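Local atomic coordinates of monomethylamine corrinoid protein 1 (PDB entry 3EZX), a protein that carries methyl groups from the methyltransferase MtmB to MtbA on a bound corrinoid cofactor during methanogenesis from methylamine. Residues A[37-40]-A[41-45]; A[3-6]-A[7-11]. One frame throughout, in Å; residues are numbered along the deposited sequence.

In the fold
Interactions 1 and 2 lie on neighbouring helices of the N-terminal helical bundle. Interaction 2 is on helix 3-14 and comes first in the chain. Interaction 1 is on helix 35-55. Their centres are about 8 Å apart, and the two helices pack directly. Ile38 CG2 meets Leu9 CD1 at 3.4 Å. The ring of Phe6 reaches Lys41, with CE1 lying 3.5 Å from Lys41 CB. Arg10 CB rests on the backbone oxygen of Gly42. Only interaction 1 comes near the bound 5-hydroxybenzimidazolylcobamide: the Ser44 side chain is about 5 Å from it, the Arg10 side chain about 13 Å.

Interaction 1: A[37-40]-A[41-45]; sequences DIIT and KGLSV
Ile39 O is approached by two groups of Ser44 and one of Gly42. A hydrogen bond comes from Ser44 N at 2.6 Å, tilted 19° from the carbonyl plane. Ser44 OG lies 3.0 Å from Ile39 O, at most a weak bond, since the hydroxyl proton may go elsewhere. With chi1 at -66°, OG sits beside its own backbone N and faces back to the preceding turn. There it also meets the methyl Ile39 CG2. The third approach is a weak, long bond from Gly42 N.

The Ser44 N bond spans five residues instead of the usual four. Leu43 N repeats this spacing, bonding to Ile38 O at 3.0 Å in the carbonyl plane. Lys41 N still bonds to Asp37 O four residues back, at 2.8 Å. The helix therefore widens into a pi-type turn at residues 41-43 within helix 35-55, part of the N-terminal helical bundle of this corrinoid protein. The Ser44 side chain, next to this widened turn, is about 5 Å from the bound cobamide.

The buried side of the turn is apolar. Leu43 CD1 meets Ile39 CG1 at 4.2 Å, the two side chains crossing at a slant. The same methyl is close to Ile38 CG2. Ile38 also packs on helices 3-14, 20-30 and 61-82, and Leu43 on Ala74 of helix 61-82.

The outer side carries charge. Asp37 and Lys41 lie alongside each other with their ends in the same direction. The lysine chain is fully extended, so its CD and CE pass along Asp37 OD2 before NZ reaches that oxygen at 3.5 Å. This salt bridge is long. It probably offsets the charge of the carboxylate without holding it tightly. Thr40 OG1 hydrogen-bonds to the backbone oxygen of Leu36.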
ATOM      1  N   ASP A  37       1.766 -12.635   7.965  1.00 39.99           N
ATOM      2  CA  ASP A  37       3.066 -12.914   8.573  1.00 42.12           C
ATOM      3  C   ASP A  37       4.060 -13.259   7.477  1.00 40.07           C
ATOM      4  O   ASP A  37       5.245 -12.951   7.577  1.00 31.80           O
ATOM      5  CB  ASP A  37       2.958 -14.064   9.574  1.00 53.42           C
ATOM      6  CG  ASP A  37       2.311 -13.637  10.873  1.00 64.48           C
ATOM      7  OD1 ASP A  37       1.184 -13.101  10.821  1.00 74.08           O
ATOM      8  OD2 ASP A  37       2.927 -13.837  11.941  1.00 60.92           O
ATOM      9  N   ILE A  38       3.561 -13.901   6.427  1.00 33.43           N
ATOM     10  CA  ILE A  38       4.377 -14.267   5.275  1.00 33.18           C
ATOM     11  C   ILE A  38       4.925 -12.978   4.664  1.00 35.23           C
ATOM     12  O   ILE A  38       6.071 -12.924   4.222  1.00 28.23           O
ATOM     13  CB  ILE A  38       3.536 -15.004   4.211  1.00 33.76           C
ATOM     14  CG1 ILE A  38       3.073 -16.360   4.765  1.00 28.44           C
ATOM     15  CG2 ILE A  38       4.340 -15.180   2.940  1.00 33.68           C
ATOM     16  CD1 ILE A  38       2.182 -17.132   3.808  1.00 31.98           C
ATOM     17  N   ILE A  39       4.087 -11.944   4.642  1.00 30.38           N
ATOM     18  CA  ILE A  39       4.479 -10.653   4.095  1.00 30.98           C
ATOM     19  C   ILE A  39       5.432  -9.892   5.017  1.00 35.51           C
ATOM     20  O   ILE A  39       6.583  -9.634   4.663  1.00 37.46           O
ATOM     21  CB  ILE A  39       3.247  -9.756   3.832  1.00 29.72           C
ATOM     22  CG1 ILE A  39       2.368 -10.377   2.756  1.00 18.92           C
ATOM     23  CG2 ILE A  39       3.688  -8.354   3.410  1.00 14.43           C
ATOM     24  CD1 ILE A  39       1.108  -9.594   2.486  1.00 24.50           C
ATOM     25  N   THR A  40       4.958  -9.553   6.210  1.00 33.13           N
ATOM     26  CA  THR A  40       5.758  -8.786   7.157  1.00 39.62           C
ATOM     27  C   THR A  40       7.006  -9.473   7.707  1.00 29.13           C
ATOM     28  O   THR A  40       7.995  -8.804   7.990  1.00 31.98           O
ATOM     29  CB  THR A  40       4.897  -8.303   8.347  1.00 33.93           C
ATOM     30  OG1 THR A  40       4.580  -9.412   9.197  1.00 45.93           O
ATOM     31  CG2 THR A  40       3.605  -7.677   7.837  1.00 29.23           C
ATOM     32  N   LYS A  41       6.976 -10.792   7.864  1.00 27.21           N
ATOM     33  CA  LYS A  41       8.151 -11.487   8.390  1.00 30.02           C
ATOM     34  C   LYS A  41       9.015 -12.159   7.326  1.00 26.42           C
ATOM     35  O   LYS A  41      10.099 -12.668   7.632  1.00 28.57           O
ATOM     36  CB  LYS A  41       7.734 -12.513   9.446  1.00 37.44           C
ATOM     37  CG  LYS A  41       7.305 -11.881  10.762  1.00 38.77           C
ATOM     38  CD  LYS A  41       6.822 -12.918  11.760  1.00 51.76           C
ATOM     39  CE  LYS A  41       6.337 -12.252  13.042  1.00 69.55           C
ATOM     40  NZ  LYS A  41       5.732 -13.233  13.990  1.00 78.06           N
ATOM     41  N   GLY A  42       8.547 -12.142   6.079  1.00 28.31           N
ATOM     42  CA  GLY A  42       9.290 -12.762   4.995  1.00 25.38           C
ATOM     43  C   GLY A  42       9.533 -11.911   3.756  1.00 31.06           C
ATOM     44  O   GLY A  42      10.661 -11.493   3.496  1.00 33.97           O
ATOM     45  N   LEU A  43       8.478 -11.673   2.982  1.00 29.81           N
ATOM     46  CA  LEU A  43       8.577 -10.883   1.760  1.00 31.77           C
ATOM     47  C   LEU A  43       9.047  -9.464   2.049  1.00 35.82           C
ATOM     48  O   LEU A  43      10.006  -8.992   1.440  1.00 37.74           O
ATOM     49  CB  LEU A  43       7.223 -10.845   1.042  1.00 18.44           C
ATOM     50  CG  LEU A  43       6.583 -12.206   0.725  1.00 26.02           C
ATOM     51  CD1 LEU A  43       5.195 -11.985   0.156  1.00 31.61           C
ATOM     52  CD2 LEU A  43       7.450 -12.993  -0.254  1.00 13.35           C
ATOM     53  N   SER A  44       8.377  -8.781   2.974  1.00 30.67           N
ATOM     54  CA  SER A  44       8.754  -7.416   3.325  1.00 31.48           C
ATOM     55  C   SER A  44      10.195  -7.325   3.830  1.00 29.50           C
ATOM     56  O   SER A  44      10.912  -6.380   3.501  1.00 32.71           O
ATOM     57  CB  SER A  44       7.799  -6.860   4.382  1.00 25.89           C
ATOM     58  OG  SER A  44       6.493  -6.716   3.870  1.00 50.31           O
ATOM     59  N   VAL A  45      10.615  -8.301   4.632  1.00 18.81           N
ATOM     60  CA  VAL A  45      11.980  -8.326   5.158  1.00 29.06           C
ATOM     61  C   VAL A  45      12.960  -8.334   3.995  1.00 30.87           C
ATOM     62  O   VAL A  45      13.956  -7.605   3.996  1.00 42.47           O
ATOM     63  CB  VAL A  45      12.266  -9.598   6.020  1.00 29.18           C
ATOM     64  CG1 VAL A  45      13.727  -9.615   6.472  1.00 30.08           C
ATOM     65  CG2 VAL A  45      11.354  -9.633   7.231  1.00 14.70           C
TER

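Interaction 2: A[3-6]-A[7-11]; sequences QEIF and DKLRD
Asp7 folds back over the preceding turn to meet Gln3. Its CB passes 3.6 Å from Glu4 O. CG then comes near Gln3 O, because chi1 of -58° puts it beside its own N, which bonds to Gln3 O at 3.1 Å. OD2 lies 2.8 Å from Gln3 O; both are acceptors, and no hydrogen bond joins them. OD1 takes a weak hydrogen bond from Gln3 NE2 at 3.3 Å. The glutamine chain bends at chi2 to bring its amide there, and the amide and carboxylate planes are 34° apart. The same OD1 sits over one face of the Arg10 guanidinium, 3.4 Å from NH1. That contact is one of charge, with no N-H aimed at the oxygen. Arg10 NE and NH2 turn instead to Asp11. With an alanine in place of Asp7, the Gln3 amide would probably turn more freely, and Arg10 is likely to keep only Asp11 of these two acids.

On the inward side, Ile5 CG1 meets Leu9 CD1 at 4.3 Å, and both residues pack on Leu24 of helix 20-30. Helix 3-14 thus has a hydrophobic inner side and a salt-bridge network of Asp7, Arg10 and Asp11, the amphipathic pattern of a helix in an all-helical bundle.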
ATOM      1  N   GLN A   3      10.581 -19.809  11.317  1.00 33.50           N
ATOM      2  CA  GLN A   3      11.703 -19.002  10.844  1.00 31.34           C
ATOM      3  C   GLN A   3      12.321 -19.462   9.531  1.00 37.80           C
ATOM      4  O   GLN A   3      12.732 -18.637   8.718  1.00 41.13           O
ATOM      5  CB  GLN A   3      12.800 -18.908  11.905  1.00 28.42           C
ATOM      6  CG  GLN A   3      13.776 -17.766  11.649  1.00 26.49           C
ATOM      7  CD  GLN A   3      13.082 -16.415  11.597  1.00 31.67           C
ATOM      8  OE1 GLN A   3      12.495 -15.972  12.580  1.00 39.98           O
ATOM      9  NE2 GLN A   3      13.140 -15.759  10.442  1.00 32.54           N
ATOM     10  N   GLU A   4      12.387 -20.771   9.310  1.00 38.06           N
ATOM     11  CA  GLU A   4      12.984 -21.260   8.077  1.00 47.05           C
ATOM     12  C   GLU A   4      12.251 -20.783   6.830  1.00 39.46           C
ATOM     13  O   GLU A   4      12.871 -20.262   5.898  1.00 39.43           O
ATOM     14  CB  GLU A   4      13.064 -22.787   8.052  1.00 47.27           C
ATOM     15  CG  GLU A   4      13.587 -23.323   6.717  1.00 60.42           C
ATOM     16  CD  GLU A   4      13.725 -24.836   6.666  1.00 70.14           C
ATOM     17  OE1 GLU A   4      12.746 -25.541   6.987  1.00 72.47           O
ATOM     18  OE2 GLU A   4      14.815 -25.318   6.287  1.00 65.66           O
ATOM     19  N   ILE A   5      10.934 -20.951   6.795  1.00 39.16           N
ATOM     20  CA  ILE A   5      10.186 -20.520   5.620  1.00 40.11           C
ATOM     21  C   ILE A   5      10.162 -18.999   5.472  1.00 34.79           C
ATOM     22  O   ILE A   5       9.938 -18.484   4.391  1.00 31.73           O
ATOM     23  CB  ILE A   5       8.750 -21.113   5.625  1.00 36.17           C
ATOM     24  CG1 ILE A   5       8.095 -20.882   4.254  1.00 43.31           C
ATOM     25  CG2 ILE A   5       7.948 -20.507   6.739  1.00 25.17           C
ATOM     26  CD1 ILE A   5       8.939 -21.391   3.081  1.00 28.38           C
ATOM     27  N   PHE A   6      10.394 -18.283   6.565  1.00 34.18           N
ATOM     28  CA  PHE A   6      10.453 -16.829   6.492  1.00 34.24           C
ATOM     29  C   PHE A   6      11.724 -16.435   5.718  1.00 31.43           C
ATOM     30  O   PHE A   6      11.687 -15.614   4.795  1.00 29.32           O
ATOM     31  CB  PHE A   6      10.497 -16.207   7.889  1.00 33.35           C
ATOM     32  CG  PHE A   6       9.168 -16.194   8.587  1.00 29.45           C
ATOM     33  CD1 PHE A   6       8.013 -15.863   7.893  1.00 30.37           C
ATOM     34  CD2 PHE A   6       9.076 -16.469   9.945  1.00 26.67           C
ATOM     35  CE1 PHE A   6       6.783 -15.805   8.533  1.00 37.20           C
ATOM     36  CE2 PHE A   6       7.853 -16.413  10.599  1.00 30.42           C
ATOM     37  CZ  PHE A   6       6.698 -16.078   9.888  1.00 32.89           C
ATOM     38  N   ASP A   7      12.849 -17.033   6.099  1.00 22.27           N
ATOM     39  CA  ASP A   7      14.122 -16.768   5.450  1.00 26.03           C
ATOM     40  C   ASP A   7      14.042 -17.117   3.957  1.00 32.72           C
ATOM     41  O   ASP A   7      14.567 -16.388   3.112  1.00 25.12           O
ATOM     42  CB  ASP A   7      15.246 -17.580   6.116  1.00 31.87           C
ATOM     43  CG  ASP A   7      15.383 -17.299   7.614  1.00 37.61           C
ATOM     44  OD1 ASP A   7      15.382 -16.120   8.022  1.00 40.42           O
ATOM     45  OD2 ASP A   7      15.512 -18.271   8.389  1.00 54.38           O
ATOM     46  N   LYS A   8      13.383 -18.230   3.635  1.00 24.10           N
ATOM     47  CA  LYS A   8      13.234 -18.649   2.246  1.00 21.04           C
ATOM     48  C   LYS A   8      12.435 -17.620   1.447  1.00 23.51           C
ATOM     49  O   LYS A   8      12.741 -17.330   0.283  1.00 19.45           O
ATOM     50  CB  LYS A   8      12.540 -20.011   2.169  1.00 28.36           C
ATOM     51  CG  LYS A   8      13.387 -21.184   2.619  1.00 34.94           C
ATOM     52  CD  LYS A   8      12.702 -22.503   2.299  1.00 35.35           C
ATOM     53  CE  LYS A   8      13.609 -23.681   2.629  1.00 51.88           C
ATOM     54  NZ  LYS A   8      13.010 -24.988   2.219  1.00 49.46           N
ATOM     55  N   LEU A   9      11.399 -17.081   2.079  1.00 14.58           N
ATOM     56  CA  LEU A   9      10.564 -16.067   1.456  1.00 20.02           C
ATOM     57  C   LEU A   9      11.405 -14.804   1.306  1.00 25.62           C
ATOM     58  O   LEU A   9      11.423 -14.171   0.251  1.00 33.76           O
ATOM     59  CB  LEU A   9       9.335 -15.792   2.328  1.00 18.64           C
ATOM     60  CG  LEU A   9       8.337 -16.952   2.398  1.00 20.97           C
ATOM     61  CD1 LEU A   9       7.348 -16.740   3.532  1.00 24.46           C
ATOM     62  CD2 LEU A   9       7.624 -17.079   1.059  1.00 26.61           C
ATOM     63  N   ARG A  10      12.106 -14.446   2.373  1.00 17.93           N
ATOM     64  CA  ARG A  10      12.967 -13.274   2.363  1.00 27.16           C
ATOM     65  C   ARG A  10      13.998 -13.384   1.239  1.00 26.24           C
ATOM     66  O   ARG A  10      14.186 -12.443   0.462  1.00 26.91           O
ATOM     67  CB  ARG A  10      13.691 -13.149   3.706  1.00 33.47           C
ATOM     68  CG  ARG A  10      14.840 -12.155   3.722  1.00 22.77           C
ATOM     69  CD  ARG A  10      15.773 -12.439   4.883  1.00 39.66           C
ATOM     70  NE  ARG A  10      16.490 -13.703   4.715  1.00 45.79           N
ATOM     71  CZ  ARG A  10      17.259 -14.259   5.649  1.00 44.14           C
ATOM     72  NH1 ARG A  10      17.414 -13.667   6.825  1.00 38.01           N
ATOM     73  NH2 ARG A  10      17.875 -15.408   5.410  1.00 45.68           N
ATOM     74  N   ASP A  11      14.658 -14.539   1.155  1.00 22.08           N
ATOM     75  CA  ASP A  11      15.687 -14.766   0.142  1.00 26.91           C
ATOM     76  C   ASP A  11      15.162 -14.831  -1.287  1.00 26.18           C
ATOM     77  O   ASP A  11      15.861 -14.444  -2.225  1.00 24.44           O
ATOM     78  CB  ASP A  11      16.476 -16.046   0.447  1.00 27.48           C
ATOM     79  CG  ASP A  11      17.214 -15.979   1.776  1.00 40.44           C
ATOM     80  OD1 ASP A  11      17.659 -14.874   2.154  1.00 35.15           O
ATOM     81  OD2 ASP A  11      17.362 -17.034   2.435  1.00 37.03           O
TER